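Local coordinates for FERM, ARHGEF and pleckstrin domain-containing protein 2 (Mus musculus, PDB 6D2K), which acts as a guanine nucleotide exchange factor that activates RAC1 and takes part in semaphorin responses and actin remodelling, here represented by its FERM domain, at residues 47-52 with 102-107; 51-54 with 60-63; 80-85 with 108-113. One frame throughout, in Å; residues are numbered along the deposited sequence. Where two conformers were deposited one is given.

Overall arrangement
All three contacts involve the sheet of the N-terminal, ubiquitin-like lobe of the FERM domain; contacts 1 and 3 join it to helix 98-113 of the central helical lobe, whereas contact 2 is a hairpin within the sheet itself. Contacts 1 and 3 lie side by side on successive turns of that helix, their centres about 7 Å apart, and strands 49-54 and 79-85 are neighbours in the sheet. Contact 2 is centred about 13 Å from contact 1 and 11 Å from contact 3. E52, which lies in the segments of contacts 1 and 2 and packs in contact 2, ties in contact 3 through a salt bridge of 2.9 Å between E52 OE1 and R82 NE. W60 CZ2 packs 3.4 Å from R82 CZ.

Contact 1 of 3, residues 47-52 with 102-107; sequences DYFGLE and YLFALQ
F49 and L103 both set CG opposite their own carbonyl carbon (chi1 -64° and -66°), and these torsions bring the far end of the F49 ring against the near part of the leucine. The two side chains meet at about a right angle. F49 CZ lies 3.9 Å from L103 CB, and F49 CE1 is 4.0 Å from L103 CD1, so the ring end rests on both the root and one methyl branch of the leucine. F104 reaches the same phenylalanine from the next helix position: its CE2 stands 3.8 Å from F49 CZ. The ring centroids are 5.7 Å apart with planes at 77°, an oblique pairing, neither stacked nor edge-to-face, with F49 CZ beside the CD2-CE2 side of F104. This is an interlobe seam of the FERM domain: strand 49-54 belongs to the ubiquitin-like sheet, and helix 98-113 to the central helical lobe. V85 of the adjacent strand touches both F49 and F104, while W38 of helix 30-41 also packs on F49. Y48 contributes by its root: its CB approaches F104 CE2 at 4.2 Å, close to the plane of the phenylalanine ring and at its edge. Farther out, the tyrosine ring makes an edge-to-face pair with F283. No hydrogen bond crosses between 47-52 and 102-107; the 189 Å² buried here comes almost wholly from F49, F104, L103 and Y48, through carbon contacts, with L184 of helix 176-187 touching F104 from within the helical lobe.

Contact 2 of 3, residues 51-54 with 60-63; sequences LEFK and WIWL
K54 and E52 lie against opposite faces of the W60 indole. K54 CB stands 4.1 Å from the centroid of the six-membered ring and 8° off its normal, a CH-pi contact that the extended lysine chain continues across the indole. On the other face the E52 carboxylate is inclined 26° to the ring, with E52 CG 3.7 Å from W60 CE3. The glutamate CG sits between its own N and carbonyl carbon (chi1 53°), which turns the carboxylate in between the two tryptophans; E52 OE2 is 4.0 Å from W62 CH2, above that indole toward its rim. E52 OE1 forms a salt bridge with R82 of the neighbouring strand. On the side of the sheet bearing F53 and I61, the end of the F53 ring packs closely on the isoleucine, with F53 CZ 3.3 Å from I61 CD1. The backbones fix this register: F53 and I61 form a hydrogen-bonded pair, and L63 N gives L51 O a nearly straight bond of 2.8 Å. One water accepts from L51 N and donates to L63 O. The arrangement is an antiparallel beta hairpin at the edge of the ubiquitin-like FERM sheet, strand 60-62 being outermost.

Contact 3 of 3, residues 80-85 with 108-113; sequences VLRLAV and LKRDLL
R110 meets residues 80-85 with the end of its guanidinium, where NH1 and NH2 both donate to L83 O at 3.0 Å. Both bonds are bent, as expected when two nitrogens share one oxygen; L83 O lies nearly in the guanidinium plane. A bend at chi3 (-72°) turns this group flat against R82. The two guanidinium groups are stacked with centres 3.9 Å apart and planes at 5°, and R110 CD also sits over the R82 group. Such close like charges are probably tolerated because R82 has salt bridges to E52 and E114. A84 CB closes the tight part, 3.6 Å from R110 NH1 at the guanidinium edge. Replacing R110 with an alanine would probably leave L83 O without its two donors and bare one face of the R82 guanidinium. Beyond this grip the association is sparse: of the 164 Å² buried, most falls on R110 and R82, and partly exposed K109 and L113 turn away from the strand. The axes of the two short segments lie 10.0 Å apart. Within these two segments R110 is the helix residue that reaches the strand, at the junction of the ubiquitin-like and central helical lobes of the FERM domain.

Contact 1 of 3, residues 47-52 with 102-107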
ATOM      1  N   ASP A  47      -0.079  12.844   5.025  1.00 16.40           N
ATOM      2  CA  ASP A  47      -0.015  11.919   6.165  1.00 19.60           C
ATOM      3  C   ASP A  47      -0.470  10.495   5.827  1.00 14.28           C
ATOM      4  O   ASP A  47      -0.178   9.547   6.563  1.00 16.56           O
ATOM      5  CB  ASP A  47      -0.734  12.467   7.415  1.00 22.51           C
ATOM      6  CG  ASP A  47      -2.184  12.871   7.152  1.00 26.61           C
ATOM      7  OD1 ASP A  47      -3.026  12.662   8.055  1.00 34.69           O
ATOM      8  OD2 ASP A  47      -2.482  13.419   6.069  1.00 31.42           O
ATOM      9  N   TYR A  48      -1.140  10.341   4.687  1.00 14.82           N
ATOM     10  CA  TYR A  48      -1.561   9.013   4.240  1.00 14.82           C
ATOM     11  C   TYR A  48      -0.456   8.256   3.528  1.00 14.32           C
ATOM     12  O   TYR A  48      -0.613   7.073   3.249  1.00 13.45           O
ATOM     13  CB  TYR A  48      -2.758   9.097   3.287  1.00 14.87           C
ATOM     14  CG  TYR A  48      -4.029   9.522   3.974  1.00 13.68           C
ATOM     15  CD1 TYR A  48      -4.864   8.589   4.572  1.00 13.44           C
ATOM     16  CD2 TYR A  48      -4.383  10.861   4.038  1.00 19.99           C
ATOM     17  CE1 TYR A  48      -6.020   8.977   5.221  1.00 16.38           C
ATOM     18  CE2 TYR A  48      -5.536  11.255   4.699  1.00 21.89           C
ATOM     19  CZ  TYR A  48      -6.341  10.313   5.279  1.00 19.32           C
ATOM     20  OH  TYR A  48      -7.493  10.707   5.922  1.00 28.65           O
ATOM     21  N   PHE A  49       0.656   8.933   3.249  1.00 13.18           N
ATOM     22  CA  PHE A  49       1.647   8.402   2.319  1.00 11.98           C
ATOM     23  C   PHE A  49       3.000   8.144   2.961  1.00 13.32           C
ATOM     24  O   PHE A  49       3.286   8.625   4.057  1.00 15.19           O
ATOM     25  CB  PHE A  49       1.835   9.352   1.125  1.00 13.32           C
ATOM     26  CG  PHE A  49       0.599   9.502   0.273  1.00 12.13           C
ATOM     27  CD1 PHE A  49       0.442   8.753  -0.873  1.00 13.57           C
ATOM     28  CD2 PHE A  49      -0.419  10.374   0.643  1.00 14.66           C
ATOM     29  CE1 PHE A  49      -0.688   8.886  -1.660  1.00 13.53           C
ATOM     30  CE2 PHE A  49      -1.556  10.510  -0.145  1.00 12.52           C
ATOM     31  CZ  PHE A  49      -1.694   9.762  -1.287  1.00 13.43           C
ATOM     32  N   GLY A  50       3.815   7.373   2.248  1.00 13.42           N
ATOM     33  CA  GLY A  50       5.184   7.112   2.653  1.00 13.18           C
ATOM     34  C   GLY A  50       6.058   6.828   1.450  1.00 11.57           C
ATOM     35  O   GLY A  50       5.605   6.895   0.296  1.00 12.01           O
ATOM     36  N   LEU A  51       7.329   6.537   1.719  1.00 13.63           N
ATOM     37  CA  LEU A  51       8.251   6.093   0.693  1.00 12.48           C
ATOM     38  C   LEU A  51       8.748   4.728   1.113  1.00 11.37           C
ATOM     39  O   LEU A  51       9.052   4.515   2.281  1.00 12.43           O
ATOM     40  CB  LEU A  51       9.434   7.054   0.573  1.00 12.85           C
ATOM     41  CG  LEU A  51       9.124   8.477   0.095  1.00 12.25           C
ATOM     42  CD1 LEU A  51      10.414   9.294   0.129  1.00 19.15           C
ATOM     43  CD2 LEU A  51       8.538   8.456  -1.294  1.00 14.93           C
ATOM     44  N   GLU A  52       8.804   3.795   0.172  1.00 12.98           N
ATOM     45  CA  GLU A  52       9.208   2.442   0.505  1.00 15.37           C
ATOM     46  C   GLU A  52      10.333   1.998  -0.414  1.00 14.04           C
ATOM     47  O   GLU A  52      10.490   2.507  -1.526  1.00 15.47           O
ATOM     48  CB  GLU A  52       8.022   1.473   0.411  1.00 14.74           C
ATOM     49  CG  GLU A  52       7.258   1.508  -0.920  1.00 14.47           C
ATOM     50  CD  GLU A  52       6.086   0.541  -0.960  1.00 17.07           C
ATOM     51  OE1 GLU A  52       5.448   0.411  -2.032  1.00 18.92           O
ATOM     52  OE2 GLU A  52       5.800  -0.090   0.074  1.00 21.10           O
ATOM     53  N   TYR A 102      -6.812  11.107  -6.811  1.00 12.01           N
ATOM     54  CA  TYR A 102      -6.040  10.727  -7.997  1.00 10.97           C
ATOM     55  C   TYR A 102      -4.873   9.805  -7.607  1.00 12.19           C
ATOM     56  O   TYR A 102      -4.701   8.740  -8.194  1.00 12.21           O
ATOM     57  CB  TYR A 102      -5.541  11.983  -8.717  1.00 13.48           C
ATOM     58  CG  TYR A 102      -4.408  11.768  -9.693  1.00 13.14           C
ATOM     59  CD1 TYR A 102      -4.571  10.986 -10.834  1.00 14.04           C
ATOM     60  CD2 TYR A 102      -3.173  12.368  -9.481  1.00 15.83           C
ATOM     61  CE1 TYR A 102      -3.525  10.803 -11.728  1.00 13.15           C
ATOM     62  CE2 TYR A 102      -2.124  12.201 -10.377  1.00 14.76           C
ATOM     63  CZ  TYR A 102      -2.308  11.420 -11.501  1.00 14.60           C
ATOM     64  OH  TYR A 102      -1.276  11.247 -12.394  1.00 17.41           O
ATOM     65  N   LEU A 103      -4.093  10.199  -6.606  1.00 12.06           N
ATOM     66  CA  LEU A 103      -2.989   9.333  -6.163  1.00 11.81           C
ATOM     67  C   LEU A 103      -3.483   7.983  -5.643  1.00 11.27           C
ATOM     68  O   LEU A 103      -2.858   6.956  -5.901  1.00 11.70           O
ATOM     69  CB  LEU A 103      -2.121  10.028  -5.117  1.00 11.43           C
ATOM     70  CG  LEU A 103      -1.339  11.243  -5.629  1.00 14.31           C
ATOM     71  CD1 LEU A 103      -0.363  11.685  -4.549  1.00 15.74           C
ATOM     72  CD2 LEU A 103      -0.620  10.963  -6.953  1.00 16.09           C
ATOM     73  N   PHE A 104      -4.610   7.973  -4.929  1.00 11.43           N
ATOM     74  CA  PHE A 104      -5.152   6.697  -4.456  1.00  9.56           C
ATOM     75  C   PHE A 104      -5.577   5.800  -5.621  1.00  9.75           C
ATOM     76  O   PHE A 104      -5.369   4.591  -5.578  1.00 11.07           O
ATOM     77  CB  PHE A 104      -6.327   6.903  -3.482  1.00 10.91           C
ATOM     78  CG  PHE A 104      -5.918   6.889  -2.029  1.00 11.16           C
ATOM     79  CD1 PHE A 104      -6.216   5.793  -1.230  1.00 10.49           C
ATOM     80  CD2 PHE A 104      -5.247   7.962  -1.459  1.00 13.02           C
ATOM     81  CE1 PHE A 104      -5.840   5.755   0.106  1.00 11.80           C
ATOM     82  CE2 PHE A 104      -4.869   7.936  -0.107  1.00 15.70           C
ATOM     83  CZ  PHE A 104      -5.169   6.828   0.675  1.00 13.07           C
ATOM     84  N   ALA A 105      -6.185   6.373  -6.651  1.00 10.62           N
ATOM     85  CA  ALA A 105      -6.545   5.570  -7.817  1.00  8.95           C
ATOM     86  C   ALA A 105      -5.300   4.963  -8.470  1.00 11.10           C
ATOM     87  O   ALA A 105      -5.335   3.800  -8.909  1.00 11.41           O
ATOM     88  CB  ALA A 105      -7.339   6.404  -8.835  1.00 13.54           C
ATOM     89  N   LEU A 106      -4.213   5.735  -8.523  1.00 10.36           N
ATOM     90  CA  LEU A 106      -2.949   5.237  -9.085  1.00 11.74           C
ATOM     91  C   LEU A 106      -2.372   4.125  -8.210  1.00 11.53           C
ATOM     92  O   LEU A 106      -1.790   3.164  -8.714  1.00 10.47           O
ATOM     93  CB  LEU A 106      -1.912   6.365  -9.218  1.00 11.32           C
ATOM     94  CG  LEU A 106      -2.194   7.419 -10.307  1.00 11.87           C
ATOM     95  CD1 LEU A 106      -1.039   8.421 -10.390  1.00 16.12           C
ATOM     96  CD2 LEU A 106      -2.403   6.726 -11.644  1.00 16.57           C
ATOM     97  N   GLN A 107      -2.540   4.246  -6.896  1.00  9.73           N
ATOM     98  CA  GLN A 107      -2.039   3.215  -5.991  1.00  8.51           C
ATOM     99  C   GLN A 107      -2.809   1.919  -6.211  1.00 10.20           C
ATOM    100  O   GLN A 107      -2.230   0.828  -6.262  1.00 10.68           O
ATOM    101  CB  GLN A 107      -2.186   3.675  -4.538  1.00  9.71           C
ATOM    102  CG  GLN A 107      -1.905   2.587  -3.489  1.00 10.17           C
ATOM    103  CD  GLN A 107      -0.451   2.207  -3.413  1.00 12.51           C
ATOM    104  OE1 GLN A 107      -0.086   1.041  -3.575  1.00 19.39           O
ATOM    105  NE2 GLN A 107       0.384   3.172  -3.159  1.00  9.62           N
TER

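Contact 2 of 3, residues 51-54 with 60-63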
ATOM      1  N   LEU A  51       7.329   6.537   1.719  1.00 13.63           N
ATOM      2  CA  LEU A  51       8.251   6.093   0.693  1.00 12.48           C
ATOM      3  C   LEU A  51       8.748   4.728   1.113  1.00 11.37           C
ATOM      4  O   LEU A  51       9.052   4.515   2.281  1.00 12.43           O
ATOM      5  CB  LEU A  51       9.434   7.054   0.573  1.00 12.85           C
ATOM      6  CG  LEU A  51       9.124   8.477   0.095  1.00 12.25           C
ATOM      7  CD1 LEU A  51      10.414   9.294   0.129  1.00 19.15           C
ATOM      8  CD2 LEU A  51       8.538   8.456  -1.294  1.00 14.93           C
ATOM      9  N   GLU A  52       8.804   3.795   0.172  1.00 12.98           N
ATOM     10  CA  GLU A  52       9.208   2.442   0.505  1.00 15.37           C
ATOM     11  C   GLU A  52      10.333   1.998  -0.414  1.00 14.04           C
ATOM     12  O   GLU A  52      10.490   2.507  -1.526  1.00 15.47           O
ATOM     13  CB  GLU A  52       8.022   1.473   0.411  1.00 14.74           C
ATOM     14  CG  GLU A  52       7.258   1.508  -0.920  1.00 14.47           C
ATOM     15  CD  GLU A  52       6.086   0.541  -0.960  1.00 17.07           C
ATOM     16  OE1 GLU A  52       5.448   0.411  -2.032  1.00 18.92           O
ATOM     17  OE2 GLU A  52       5.800  -0.090   0.074  1.00 21.10           O
ATOM     18  N   PHE A  53      11.127   1.053   0.073  1.00 15.29           N
ATOM     19  CA  PHE A  53      12.186   0.471  -0.730  1.00 19.20           C
ATOM     20  C   PHE A  53      12.204  -1.039  -0.534  1.00 21.43           C
ATOM     21  O   PHE A  53      11.704  -1.556   0.462  1.00 17.32           O
ATOM     22  CB  PHE A  53      13.547   1.098  -0.407  1.00 17.98           C
ATOM     23  CG  PHE A  53      13.935   1.014   1.041  1.00 19.88           C
ATOM     24  CD1 PHE A  53      14.776   0.012   1.493  1.00 26.05           C
ATOM     25  CD2 PHE A  53      13.481   1.957   1.942  1.00 21.49           C
ATOM     26  CE1 PHE A  53      15.136  -0.059   2.822  1.00 22.28           C
ATOM     27  CE2 PHE A  53      13.830   1.893   3.272  1.00 23.90           C
ATOM     28  CZ  PHE A  53      14.662   0.890   3.715  1.00 22.33           C
ATOM     29  N   LYS A  54      12.754  -1.746  -1.508  1.00 24.11           N
ATOM     30  CA  LYS A  54      12.768  -3.198  -1.475  1.00 32.19           C
ATOM     31  C   LYS A  54      14.110  -3.652  -0.924  1.00 32.04           C
ATOM     32  O   LYS A  54      15.155  -3.231  -1.403  1.00 31.41           O
ATOM     33  CB  LYS A  54      12.547  -3.745  -2.886  1.00 35.93           C
ATOM     34  CG  LYS A  54      11.766  -5.045  -2.951  1.00 37.98           C
ATOM     35  CD  LYS A  54      11.444  -5.406  -4.400  1.00 41.50           C
ATOM     36  CE  LYS A  54      10.580  -6.656  -4.486  1.00 50.32           C
ATOM     37  NZ  LYS A  54      10.267  -7.021  -5.896  1.00 55.85           N
ATOM     38  N   TRP A  60       9.089  -5.176   0.836  1.00 29.59           N
ATOM     39  CA  TRP A  60       9.055  -3.721   0.915  1.00 28.74           C
ATOM     40  C   TRP A  60       9.124  -3.231   2.355  1.00 25.81           C
ATOM     41  O   TRP A  60       8.460  -3.767   3.243  1.00 26.28           O
ATOM     42  CB  TRP A  60       7.795  -3.180   0.242  1.00 29.57           C
ATOM     43  CG  TRP A  60       7.787  -3.390  -1.233  1.00 28.72           C
ATOM     44  CD1 TRP A  60       7.181  -4.406  -1.917  1.00 32.85           C
ATOM     45  CD2 TRP A  60       8.422  -2.567  -2.215  1.00 24.47           C
ATOM     46  NE1 TRP A  60       7.397  -4.262  -3.268  1.00 31.75           N
ATOM     47  CE2 TRP A  60       8.163  -3.146  -3.476  1.00 27.06           C
ATOM     48  CE3 TRP A  60       9.190  -1.403  -2.153  1.00 23.63           C
ATOM     49  CZ2 TRP A  60       8.640  -2.595  -4.660  1.00 26.65           C
ATOM     50  CZ3 TRP A  60       9.664  -0.858  -3.325  1.00 24.24           C
ATOM     51  CH2 TRP A  60       9.386  -1.455  -4.568  1.00 25.78           C
ATOM     52  N   ILE A  61       9.921  -2.195   2.582  1.00 20.26           N
ATOM     53  CA  ILE A  61       9.997  -1.582   3.898  1.00 19.98           C
ATOM     54  C   ILE A  61       9.834  -0.055   3.814  1.00 16.67           C
ATOM     55  O   ILE A  61      10.233   0.572   2.837  1.00 16.03           O
ATOM     56  CB  ILE A  61      11.272  -2.020   4.664  1.00 26.85           C
ATOM     57  CG1 ILE A  61      12.079  -0.823   5.159  1.00 26.52           C
ATOM     58  CG2 ILE A  61      12.119  -2.967   3.823  1.00 30.02           C
ATOM     59  CD1 ILE A  61      13.329  -1.213   5.916  1.00 31.23           C
ATOM     60  N   TRP A  62       9.193   0.519   4.823  1.00 14.46           N
ATOM     61  CA  TRP A  62       8.944   1.959   4.865  1.00 13.17           C
ATOM     62  C   TRP A  62      10.136   2.776   5.346  1.00 17.39           C
ATOM     63  O   TRP A  62      10.829   2.402   6.303  1.00 18.10           O
ATOM     64  CB  TRP A  62       7.760   2.246   5.785  1.00 14.78           C
ATOM     65  CG  TRP A  62       6.460   1.719   5.269  1.00 13.53           C
ATOM     66  CD1 TRP A  62       5.750   0.655   5.747  1.00 16.08           C
ATOM     67  CD2 TRP A  62       5.713   2.241   4.168  1.00 12.49           C
ATOM     68  NE1 TRP A  62       4.595   0.483   5.002  1.00 16.81           N
ATOM     69  CE2 TRP A  62       4.558   1.450   4.031  1.00 12.71           C
ATOM     70  CE3 TRP A  62       5.919   3.299   3.272  1.00 11.58           C
ATOM     71  CZ2 TRP A  62       3.612   1.683   3.028  1.00 11.75           C
ATOM     72  CZ3 TRP A  62       4.977   3.537   2.295  1.00 13.29           C
ATOM     73  CH2 TRP A  62       3.834   2.733   2.185  1.00 14.58           C
ATOM     74  N   LEU A  63      10.372   3.904   4.690  1.00 13.87           N
ATOM     75  CA  LEU A  63      11.344   4.870   5.197  1.00 12.20           C
ATOM     76  C   LEU A  63      10.849   5.466   6.512  1.00 14.50           C
ATOM     77  O   LEU A  63       9.712   5.928   6.595  1.00 16.28           O
ATOM     78  CB  LEU A  63      11.582   5.977   4.163  1.00 13.22           C
ATOM     79  CG  LEU A  63      12.705   6.960   4.501  1.00 14.46           C
ATOM     80  CD1 LEU A  63      14.059   6.289   4.309  1.00 14.92           C
ATOM     81  CD2 LEU A  63      12.614   8.180   3.622  1.00 14.19           C
TER
HETATM   82  O   HOH W   1       7.698   6.603   4.642  1.00 15.48           O

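Contact 3 of 3, residues 80-85 with 108-113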
ATOM      1  N   VAL A  80      17.034   3.846  -4.338  1.00 23.86           N
ATOM      2  CA  VAL A  80      15.763   3.995  -5.040  0.77 19.48           C
ATOM      3  C   VAL A  80      14.627   3.739  -4.063  1.00 18.67           C
ATOM      4  O   VAL A  80      14.656   2.765  -3.321  1.00 21.68           O
ATOM      5  CB  VAL A  80      15.621   2.997  -6.194  0.77 21.96           C
ATOM      6  CG1 VAL A  80      14.286   3.204  -6.903  0.77 22.67           C
ATOM      7  CG2 VAL A  80      16.771   3.155  -7.177  0.77 20.05           C
ATOM      8  N   LEU A  81      13.639   4.623  -4.063  1.00 15.45           N
ATOM      9  CA  LEU A  81      12.476   4.465  -3.197  1.00 14.94           C
ATOM     10  C   LEU A  81      11.272   4.756  -4.056  1.00 15.13           C
ATOM     11  O   LEU A  81      11.407   5.375  -5.105  1.00 17.20           O
ATOM     12  CB  LEU A  81      12.519   5.461  -2.049  1.00 14.41           C
ATOM     13  CG  LEU A  81      13.597   5.160  -1.009  1.00 16.95           C
ATOM     14  CD1 LEU A  81      14.843   5.950  -1.327  1.00 21.88           C
ATOM     15  CD2 LEU A  81      13.096   5.494   0.374  1.00 20.02           C
ATOM     16  N   ARG A  82      10.091   4.319  -3.621  1.00 12.39           N
ATOM     17  CA  ARG A  82       8.885   4.662  -4.365  1.00 13.10           C
ATOM     18  C   ARG A  82       7.801   5.212  -3.455  1.00 13.48           C
ATOM     19  O   ARG A  82       7.682   4.840  -2.292  1.00 12.99           O
ATOM     20  CB  ARG A  82       8.359   3.481  -5.184  1.00 14.70           C
ATOM     21  CG  ARG A  82       7.643   2.406  -4.399  1.00 14.70           C
ATOM     22  CD  ARG A  82       7.222   1.297  -5.352  1.00 16.43           C
ATOM     23  NE  ARG A  82       6.423   0.270  -4.707  1.00 16.71           N
ATOM     24  CZ  ARG A  82       5.875  -0.750  -5.361  1.00 19.85           C
ATOM     25  NH1 ARG A  82       5.151  -1.650  -4.711  1.00 20.50           N
ATOM     26  NH2 ARG A  82       6.049  -0.856  -6.675  1.00 17.11           N
ATOM     27  N   LEU A  83       7.013   6.126  -4.012  1.00 12.94           N
ATOM     28  CA  LEU A  83       5.854   6.685  -3.332  1.00 11.65           C
ATOM     29  C   LEU A  83       4.775   5.629  -3.214  1.00 10.65           C
ATOM     30  O   LEU A  83       4.528   4.891  -4.178  1.00 12.13           O
ATOM     31  CB  LEU A  83       5.302   7.847  -4.164  1.00 13.51           C
ATOM     32  CG  LEU A  83       4.037   8.494  -3.621  1.00 13.95           C
ATOM     33  CD1 LEU A  83       4.293   9.125  -2.281  1.00 16.34           C
ATOM     34  CD2 LEU A  83       3.566   9.533  -4.643  1.00 14.43           C
ATOM     35  N   ALA A  84       4.125   5.566  -2.053  1.00 11.59           N
ATOM     36  CA  ALA A  84       3.032   4.626  -1.856  1.00 11.60           C
ATOM     37  C   ALA A  84       2.094   5.128  -0.785  1.00 12.45           C
ATOM     38  O   ALA A  84       2.510   5.846   0.128  1.00 12.77           O
ATOM     39  CB  ALA A  84       3.576   3.248  -1.450  1.00 11.53           C
ATOM     40  N   VAL A  85       0.827   4.733  -0.886  1.00 11.38           N
ATOM     41  CA  VAL A  85      -0.104   4.921   0.228  1.00 11.57           C
ATOM     42  C   VAL A  85       0.292   4.004   1.394  1.00 12.93           C
ATOM     43  O   VAL A  85       0.465   2.798   1.215  1.00 12.56           O
ATOM     44  CB  VAL A  85      -1.531   4.565  -0.184  1.00  9.40           C
ATOM     45  CG1 VAL A  85      -2.441   4.541   1.057  1.00 10.65           C
ATOM     46  CG2 VAL A  85      -2.054   5.534  -1.259  1.00  9.81           C
ATOM     47  N   LEU A 108      -4.125   2.034  -6.338  1.00  9.65           N
ATOM     48  CA  LEU A 108      -4.957   0.859  -6.556  1.00  9.62           C
ATOM     49  C   LEU A 108      -4.660   0.223  -7.906  1.00 11.25           C
ATOM     50  O   LEU A 108      -4.666  -1.008  -8.023  1.00 11.17           O
ATOM     51  CB  LEU A 108      -6.439   1.222  -6.412  1.00 11.27           C
ATOM     52  CG  LEU A 108      -6.771   1.594  -4.963  1.00 10.61           C
ATOM     53  CD1 LEU A 108      -8.105   2.330  -4.960  1.00 12.95           C
ATOM     54  CD2 LEU A 108      -6.790   0.369  -4.027  1.00 11.44           C
ATOM     55  N   LYS A 109      -4.385   1.057  -8.914  1.00 10.62           N
ATOM     56  CA  LYS A 109      -3.932   0.578 -10.208  1.00 11.26           C
ATOM     57  C   LYS A 109      -2.667  -0.261 -10.032  1.00 13.06           C
ATOM     58  O   LYS A 109      -2.574  -1.347 -10.591  1.00 11.78           O
ATOM     59  CB  LYS A 109      -3.704   1.751 -11.172  1.00 10.96           C
ATOM     60  CG  LYS A 109      -3.049   1.351 -12.493  1.00 15.66           C
ATOM     61  CD  LYS A 109      -2.837   2.560 -13.388  1.00 17.72           C
ATOM     62  CE  LYS A 109      -1.963   2.185 -14.574  1.00 27.56           C
ATOM     63  NZ  LYS A 109      -1.602   3.347 -15.423  1.00 32.34           N
ATOM     64  N   ARG A 110      -1.713   0.247  -9.257  1.00 10.70           N
ATOM     65  CA  ARG A 110      -0.475  -0.499  -9.018  1.00 12.08           C
ATOM     66  C   ARG A 110      -0.749  -1.812  -8.284  1.00 12.00           C
ATOM     67  O   ARG A 110      -0.173  -2.853  -8.635  1.00 13.90           O
ATOM     68  CB  ARG A 110       0.541   0.339  -8.235  1.00 12.84           C
ATOM     69  CG  ARG A 110       1.740  -0.477  -7.752  1.00 20.99           C
ATOM     70  CD  ARG A 110       2.454   0.175  -6.560  1.00 20.19           C
ATOM     71  NE  ARG A 110       3.181   1.348  -6.979  1.00 20.20           N
ATOM     72  CZ  ARG A 110       3.645   2.293  -6.171  1.00 16.52           C
ATOM     73  NH1 ARG A 110       3.446   2.226  -4.865  1.00 16.68           N
ATOM     74  NH2 ARG A 110       4.289   3.324  -6.696  1.00 18.45           N
ATOM     75  N   ASP A 111      -1.619  -1.779  -7.271  1.00 10.59           N
ATOM     76  CA  ASP A 111      -1.913  -2.984  -6.499  1.00 10.67           C
ATOM     77  C   ASP A 111      -2.599  -4.037  -7.352  1.00 14.45           C
ATOM     78  O   ASP A 111      -2.410  -5.228  -7.151  1.00 13.53           O
ATOM     79  CB  ASP A 111      -2.766  -2.654  -5.260  1.00 12.12           C
ATOM     80  CG  ASP A 111      -1.994  -1.874  -4.211  1.00 15.96           C
ATOM     81  OD1 ASP A 111      -2.639  -1.302  -3.307  1.00 15.01           O
ATOM     82  OD2 ASP A 111      -0.745  -1.833  -4.279  1.00 16.42           O
ATOM     83  N   LEU A 112      -3.392  -3.598  -8.321  1.00 12.25           N
ATOM     84  CA  LEU A 112      -4.020  -4.536  -9.253  1.00 13.32           C
ATOM     85  C   LEU A 112      -2.948  -5.175 -10.153  1.00 14.60           C
ATOM     86  O   LEU A 112      -2.904  -6.400 -10.308  1.00 17.73           O
ATOM     87  CB  LEU A 112      -5.102  -3.818 -10.073  1.00 12.92           C
ATOM     88  CG  LEU A 112      -5.923  -4.660 -11.051  1.00 15.65           C
ATOM     89  CD1 LEU A 112      -6.772  -5.669 -10.319  1.00 16.87           C
ATOM     90  CD2 LEU A 112      -6.806  -3.753 -11.908  1.00 18.42           C
ATOM     91  N   LEU A 113      -2.066  -4.348 -10.704  1.00 12.91           N
ATOM     92  CA  LEU A 113      -1.005  -4.814 -11.598  1.00 14.98           C
ATOM     93  C   LEU A 113      -0.063  -5.786 -10.893  1.00 16.37           C
ATOM     94  O   LEU A 113       0.357  -6.801 -11.464  1.00 19.71           O
ATOM     95  CB  LEU A 113      -0.209  -3.620 -12.131  1.00 14.32           C
ATOM     96  CG  LEU A 113       1.036  -3.936 -12.967  1.00 16.11           C
ATOM     97  CD1 LEU A 113       0.662  -4.708 -14.228  1.00 17.06           C
ATOM     98  CD2 LEU A 113       1.779  -2.662 -13.320  1.00 18.42           C
TER